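Cd1 (Flavonifractor plautii, PDB 7D39) is an FMN-binding flavone reductase of the flavodoxin-like family, an ene-reductase thought to start flavone and flavonol breakdown in gut bacteria. Local coordinates at residues F90-T95 against S147-R152; G96-I101 against C155-L160. One frame throughout, in Å; residues are numbered along the deposited sequence.

Interaction 1 of 2, residues F90-T95 against S147-R152; sequences FEKGAT and SDWVTR. With FMN (flavin mononucleotide), chain B.
Two loops, each following a strand of the parallel sheet, form part of the flavin pocket of this flavodoxin-like domain, and K92 of one meets W149 of the other beside the pyrimidine end of the isoalloxazine. The CA of K92 makes a C-H...O contact with W149 O at 3.3 Å, while K92 CG packs 3.9 Å from W149 CB. With CG anti to its own carbonyl carbon (chi1 -72°) and the chain extended beyond it, the lysine runs past T151 OG1 and obliquely by the indole; any cation-pi attraction from NZ is long and weak at best.

From 90-95, E91 N donates to FMN N5 at 3.1 Å. K92 N donates to FMN O4 at 2.9 Å. From 147-152, S147 N gives FMN O2 a nearly straight bond (2.6 Å, 170°), and W149 O accepts from FMN N3 at 2.8 Å. An ST turn, W149 N to S147 OG at 3.0 Å, braces the start of the second loop. The F90 ring lies against the dimethylbenzene end, one face over C7 and the other covered by T95 CG2; with an alanine in its place, a gap would probably open beside that end and the T95 methyl would lose its aromatic partner.

The N-H groups at O4 and O2 are likely to favour electron density drawn onto the pyrimidine ring, and the one at N5 suits an oxidised flavin, where N5 is an acceptor; W149 O, in turn, reads the N3 proton.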
loop_
_atom_site.group_PDB
_atom_site.type_symbol
_atom_site.label_atom_id
_atom_site.label_comp_id
_atom_site.label_asym_id
_atom_site.label_seq_id
_atom_site.Cartn_x
_atom_site.Cartn_y
_atom_site.Cartn_z
ATOM N N PHE A 90 -12.925 1.666 7.623
ATOM C CA PHE A 90 -14.116 2.379 7.165
ATOM C C PHE A 90 -14.728 1.562 6.026
ATOM O O PHE A 90 -14.035 1.254 5.054
ATOM C CB PHE A 90 -13.785 3.794 6.643
ATOM C CG PHE A 90 -13.422 4.822 7.700
ATOM C CD1 PHE A 90 -13.423 4.528 9.061
ATOM C CD2 PHE A 90 -13.080 6.117 7.302
ATOM C CE1 PHE A 90 -13.086 5.512 10.000
ATOM C CE2 PHE A 90 -12.735 7.093 8.226
ATOM C CZ PHE A 90 -12.738 6.790 9.590
ATOM N N GLU A 91 -16.006 1.198 6.142
ATOM C CA GLU A 91 -16.701 0.396 5.123
ATOM C C GLU A 91 -15.866 -0.802 4.650
ATOM O O GLU A 91 -15.682 -1.035 3.452
ATOM C CB GLU A 91 -17.112 1.268 3.931
ATOM C CG GLU A 91 -18.000 2.437 4.354
ATOM C CD GLU A 91 -17.207 3.696 4.583
ATOM O OE1 GLU A 91 -16.296 3.966 3.778
ATOM O OE2 GLU A 91 -17.474 4.425 5.563
ATOM N N LYS A 92 -15.329 -1.555 5.614
ATOM C CA LYS A 92 -14.634 -2.813 5.340
ATOM C C LYS A 92 -13.392 -2.552 4.499
ATOM O O LYS A 92 -13.149 -3.249 3.502
ATOM C CB LYS A 92 -15.361 -3.599 4.259
ATOM C CG LYS A 92 -16.664 -4.189 4.737
ATOM C CD LYS A 92 -17.463 -4.701 3.567
ATOM C CE LYS A 92 -18.844 -5.110 4.022
ATOM N NZ LYS A 92 -19.750 -5.417 2.890
ATOM N N GLY A 93 -12.607 -1.551 4.868
ATOM C CA GLY A 93 -11.425 -1.268 4.089
ATOM C C GLY A 93 -10.733 -0.214 4.922
ATOM O O GLY A 93 -11.184 0.108 6.023
ATOM N N ALA A 94 -9.642 0.341 4.409
ATOM C CA ALA A 94 -8.953 1.402 5.123
ATOM C C ALA A 94 -9.673 2.735 4.905
ATOM O O ALA A 94 -10.617 2.834 4.119
ATOM C CB ALA A 94 -7.504 1.467 4.675
ATOM N N THR A 95 -9.226 3.769 5.614
ATOM C CA THR A 95 -9.902 5.062 5.534
ATOM C C THR A 95 -9.642 5.741 4.189
ATOM O O THR A 95 -8.666 5.453 3.491
ATOM C CB THR A 95 -9.461 6.001 6.654
ATOM O OG1 THR A 95 -8.076 6.327 6.485
ATOM C CG2 THR A 95 -9.704 5.378 8.062
ATOM N N SER A 147 -16.419 -3.492 14.170
ATOM C CA SER A 147 -17.263 -4.678 13.991
ATOM C C SER A 147 -16.516 -5.803 13.286
ATOM O O SER A 147 -15.292 -5.880 13.371
ATOM C CB SER A 147 -18.519 -4.332 13.192
ATOM O OG SER A 147 -18.200 -4.104 11.828
ATOM N N ASP A 148 -17.238 -6.688 12.595
ATOM C CA ASP A 148 -16.612 -7.693 11.747
ATOM C C ASP A 148 -16.710 -7.348 10.260
ATOM O O ASP A 148 -16.462 -8.203 9.408
ATOM C CB ASP A 148 -17.214 -9.078 12.022
ATOM C CG ASP A 148 -18.688 -9.167 11.664
ATOM O OD1 ASP A 148 -19.294 -8.134 11.330
ATOM O OD2 ASP A 148 -19.250 -10.283 11.734
ATOM N N TRP A 149 -17.061 -6.113 9.933
ATOM C CA TRP A 149 -17.057 -5.640 8.549
ATOM C C TRP A 149 -15.628 -5.236 8.211
ATOM O O TRP A 149 -15.254 -4.063 8.280
ATOM C CB TRP A 149 -18.008 -4.459 8.374
ATOM C CG TRP A 149 -19.471 -4.738 8.516
ATOM C CD1 TRP A 149 -20.071 -5.742 9.243
ATOM C CD2 TRP A 149 -20.534 -4.007 7.898
ATOM N NE1 TRP A 149 -21.433 -5.668 9.114
ATOM C CE2 TRP A 149 -21.741 -4.619 8.285
ATOM C CE3 TRP A 149 -20.580 -2.909 7.035
ATOM C CZ2 TRP A 149 -22.984 -4.145 7.857
ATOM C CZ3 TRP A 149 -21.816 -2.445 6.614
ATOM C CH2 TRP A 149 -22.995 -3.063 7.024
ATOM N N VAL A 150 -14.819 -6.226 7.838
ATOM C CA VAL A 150 -13.370 -6.036 7.788
ATOM C C VAL A 150 -12.696 -6.760 6.615
ATOM O O VAL A 150 -11.497 -7.050 6.661
ATOM C CB VAL A 150 -12.755 -6.489 9.122
ATOM C CG1 VAL A 150 -13.433 -5.764 10.305
ATOM C CG2 VAL A 150 -12.912 -7.983 9.271
ATOM N N THR A 151 -13.436 -7.031 5.548
ATOM C CA THR A 151 -12.977 -7.979 4.536
ATOM C C THR A 151 -12.110 -7.365 3.440
ATOM O O THR A 151 -11.658 -8.098 2.554
ATOM C CB THR A 151 -14.170 -8.673 3.880
ATOM O OG1 THR A 151 -15.119 -7.683 3.452
ATOM C CG2 THR A 151 -14.835 -9.599 4.854
ATOM N N ARG A 152 -11.864 -6.056 3.456
ATOM C CA ARG A 152 -11.089 -5.431 2.398
ATOM C C ARG A 152 -9.871 -4.665 2.892
ATOM O O ARG A 152 -9.076 -4.196 2.064
ATOM C CB ARG A 152 -11.987 -4.497 1.584
ATOM C CG ARG A 152 -13.259 -5.156 1.091
ATOM C CD ARG A 152 -14.057 -4.232 0.190
ATOM N NE ARG A 152 -13.478 -4.169 -1.146
ATOM C CZ ARG A 152 -13.612 -3.146 -1.987
ATOM N NH1 ARG A 152 -14.305 -2.075 -1.635
ATOM N NH2 ARG A 152 -13.047 -3.205 -3.192
HETATM N N1 FMN B . -15.645 -0.584 11.734
HETATM C C2 FMN B . -15.670 -1.794 11.195
HETATM O O2 FMN B . -15.293 -2.652 11.999
HETATM N N3 FMN B . -16.084 -2.013 9.917
HETATM C C4 FMN B . -16.451 -0.953 9.162
HETATM O O4 FMN B . -16.843 -0.993 8.009
HETATM C C4A FMN B . -16.433 0.393 9.753
HETATM N N5 FMN B . -16.787 1.467 9.089
HETATM C C5A FMN B . -16.740 2.701 9.589
HETATM C C6 FMN B . -17.109 3.818 8.861
HETATM C C7 FMN B . -17.055 5.093 9.408
HETATM C C7M FMN B . -17.474 6.298 8.607
HETATM C C8 FMN B . -16.616 5.257 10.815
HETATM C C8M FMN B . -16.575 6.629 11.430
HETATM C C9 FMN B . -16.260 4.132 11.538
HETATM C C9A FMN B . -16.296 2.872 10.976
HETATM N N10 FMN B . -15.955 1.739 11.723
HETATM C C10 FMN B . -15.992 0.511 11.108
HETATM C "C1'" FMN B . -15.479 1.925 13.089
HETATM C "C2'" FMN B . -14.009 2.367 13.107
HETATM O "O2'" FMN B . -13.132 1.395 12.571
HETATM C "C3'" FMN B . -13.588 2.801 14.541
HETATM O "O3'" FMN B . -14.327 3.911 14.973
HETATM C "C4'" FMN B . -12.065 3.052 14.662
HETATM O "O4'" FMN B . -11.319 1.848 14.658
HETATM C "C5'" FMN B . -11.764 3.891 15.893
HETATM O "O5'" FMN B . -10.409 4.129 16.065
HETATM P P FMN B . -9.689 5.259 16.764
HETATM O O1P FMN B . -8.328 5.132 16.528
HETATM O O2P FMN B . -10.169 6.448 16.189
HETATM O O3P FMN B . -9.999 4.993 18.133
HETATM O O HOH W 1 -14.166 -0.364 1.039
#

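Interaction 2 of 2, residues G96-I101 against C155-L160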
loop_
_atom_site.group_PDB
_atom_site.type_symbol
_atom_site.label_atom_id
_atom_site.label_comp_id
_atom_site.label_asym_id
_atom_site.label_seq_id
_atom_site.Cartn_x
_atom_site.Cartn_y
_atom_site.Cartn_z
ATOM N N GLY A 96 -10.537 6.667 3.834
ATOM C CA GLY A 96 -10.328 7.443 2.626
ATOM C C GLY A 96 -8.940 8.046 2.580
ATOM O O GLY A 96 -8.284 8.047 1.537
ATOM N N LEU A 97 -8.467 8.551 3.723
ATOM C CA LEU A 97 -7.147 9.167 3.779
ATOM C C LEU A 97 -6.046 8.158 3.465
ATOM O O LEU A 97 -5.093 8.470 2.747
ATOM C CB LEU A 97 -6.928 9.788 5.160
ATOM C CG LEU A 97 -5.539 10.406 5.325
ATOM C CD1 LEU A 97 -5.300 11.490 4.277
ATOM C CD2 LEU A 97 -5.360 10.964 6.731
ATOM N N PHE A 98 -6.161 6.946 4.003
ATOM C CA PHE A 98 -5.242 5.882 3.632
ATOM C C PHE A 98 -5.260 5.642 2.121
ATOM O O PHE A 98 -4.207 5.444 1.499
ATOM C CB PHE A 98 -5.604 4.601 4.390
ATOM C CG PHE A 98 -4.545 3.543 4.312
ATOM C CD1 PHE A 98 -4.419 2.743 3.189
ATOM C CD2 PHE A 98 -3.665 3.352 5.365
ATOM C CE1 PHE A 98 -3.432 1.790 3.120
ATOM C CE2 PHE A 98 -2.668 2.410 5.297
ATOM C CZ PHE A 98 -2.549 1.624 4.181
ATOM N N HIS A 99 -6.443 5.635 1.517
ATOM C CA HIS A 99 -6.520 5.491 0.058
ATOM C C HIS A 99 -5.885 6.671 -0.670
ATOM O O HIS A 99 -5.302 6.488 -1.738
ATOM C CB HIS A 99 -7.962 5.337 -0.391
ATOM C CG HIS A 99 -8.531 3.982 -0.121
ATOM N ND1 HIS A 99 -9.275 3.695 1.000
ATOM C CD2 HIS A 99 -8.477 2.836 -0.836
ATOM C CE1 HIS A 99 -9.647 2.428 0.969
ATOM N NE2 HIS A 99 -9.168 1.883 -0.130
ATOM N N THR A 100 -5.987 7.878 -0.113
ATOM C CA THR A 100 -5.362 9.048 -0.723
ATOM C C THR A 100 -3.844 8.961 -0.653
ATOM O O THR A 100 -3.159 9.249 -1.637
ATOM C CB THR A 100 -5.862 10.314 -0.040
ATOM O OG1 THR A 100 -7.194 10.547 -0.461
ATOM C CG2 THR A 100 -5.032 11.523 -0.420
ATOM N N ILE A 101 -3.307 8.548 0.499
ATOM C CA ILE A 101 -1.871 8.323 0.602
ATOM C C ILE A 101 -1.421 7.298 -0.432
ATOM O O ILE A 101 -0.377 7.459 -1.075
ATOM C CB ILE A 101 -1.501 7.901 2.040
ATOM C CG1 ILE A 101 -1.638 9.105 2.976
ATOM C CG2 ILE A 101 -0.086 7.324 2.101
ATOM C CD1 ILE A 101 -1.707 8.741 4.455
ATOM N N CYS A 155 -6.165 -5.996 2.106
ATOM C CA CYS A 155 -5.794 -5.777 0.716
ATOM C C CYS A 155 -5.499 -4.301 0.465
ATOM O O CYS A 155 -4.514 -3.973 -0.213
ATOM C CB CYS A 155 -6.894 -6.315 -0.194
ATOM S SG CYS A 155 -6.542 -6.255 -1.969
ATOM N N ASP A 156 -6.305 -3.387 1.035
ATOM C CA ASP A 156 -5.966 -1.966 0.942
ATOM C C ASP A 156 -4.573 -1.723 1.491
ATOM O O ASP A 156 -3.770 -0.995 0.891
ATOM C CB ASP A 156 -6.967 -1.087 1.700
ATOM C CG ASP A 156 -8.358 -1.128 1.120
ATOM O OD1 ASP A 156 -8.536 -1.601 -0.012
ATOM O OD2 ASP A 156 -9.289 -0.660 1.804
ATOM N N ALA A 157 -4.274 -2.306 2.653
ATOM C CA ALA A 157 -2.964 -2.081 3.248
ATOM C C ALA A 157 -1.868 -2.560 2.306
ATOM O O ALA A 157 -0.903 -1.840 2.029
ATOM C CB ALA A 157 -2.868 -2.786 4.602
ATOM N N GLY A 158 -2.016 -3.775 1.793
ATOM C CA GLY A 158 -1.037 -4.287 0.858
ATOM C C GLY A 158 -0.854 -3.395 -0.355
ATOM O O GLY A 158 0.245 -3.295 -0.891
HETATM N N MSE A 159 -1.911 -2.784 -0.815
HETATM C CA MSE A 159 -1.819 -1.861 -1.896
HETATM C C MSE A 159 -0.788 -0.766 -1.683
HETATM O O MSE A 159 -0.087 -0.473 -2.600
HETATM C CB MSE A 159 -3.193 -1.325 -2.202
HETATM C CG MSE A 159 -3.267 -1.000 -3.664
HETATM SE SE MSE A 159 -3.124 -2.515 -4.914
HETATM C CE MSE A 159 -4.671 -3.461 -4.417
ATOM N N LEU A 160 -0.717 -0.164 -0.512
ATOM C CA LEU A 160 0.239 0.900 -0.224
ATOM C C LEU A 160 1.675 0.396 -0.359
ATOM O O LEU A 160 2.526 1.072 -0.949
ATOM C CB LEU A 160 -0.019 1.472 1.167
ATOM C CG LEU A 160 1.021 2.508 1.613
ATOM C CD1 LEU A 160 0.994 3.695 0.650
ATOM C CD2 LEU A 160 0.782 2.990 3.032
#
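F98 reaches across to the neighbouring helix with the far end of its ring, CZ lying 3.8 Å from L160 CD2 and equally near the CA of A157. Its CG stands anti to the backbone N (chi1 -167°), which directs the ring at the neighbouring helix. The backbone O of D156 sits 3.6 Å from F98 CE1, at the ring edge and near its plane. L160 crosses the phenylalanine obliquely and turns its other methyl, CD1, to I101 CG2 at 4.1 Å. These helices, 96-109 and 153-162, follow adjacent strands of the parallel sheet in a flavodoxin-like alpha/beta fold and run side by side, the axes of the short segments 9.9 Å apart at closest approach and 27° from parallel. Beneath them F141 of strand 138-144 touches F98, A157 and L160, and F85 of strand 82-88 meets F98 edge to face. Toward the helix starts the contact turns polar: the H99 imidazole and the D156 carboxylate cross with their planes 72° apart, H99 NE2 being 3.2 Å from D156 OD2. Each has a firmer partner, since H99 ND1 is hydrogen-bonded to T95 O and D156 OD2 accepts a hydrogen bond from A94 N of the loop before helix 96-109.

How the interactions relate
Two neighbouring strand-loop-helix units of one parallel sheet supply both contacts, a worked case of binding loops carried on a packed framework. Interaction 1 joins the loops at the surface and pairs side-chain packing of K92 on W149 with main-chain bonds to a shared cofactor. Interaction 2 joins the helices that follow, is largely buried nearer the middle of the chain, and relies on aromatic and aliphatic side chains with a polar margin. Their centres are 12 Å apart, and they touch where the loop 90-95 meets D156 and H99 of interaction 2, A94 O packing 3.3 Å from H99 CE1. That margin ties the loop 90-95 to helix 153-162.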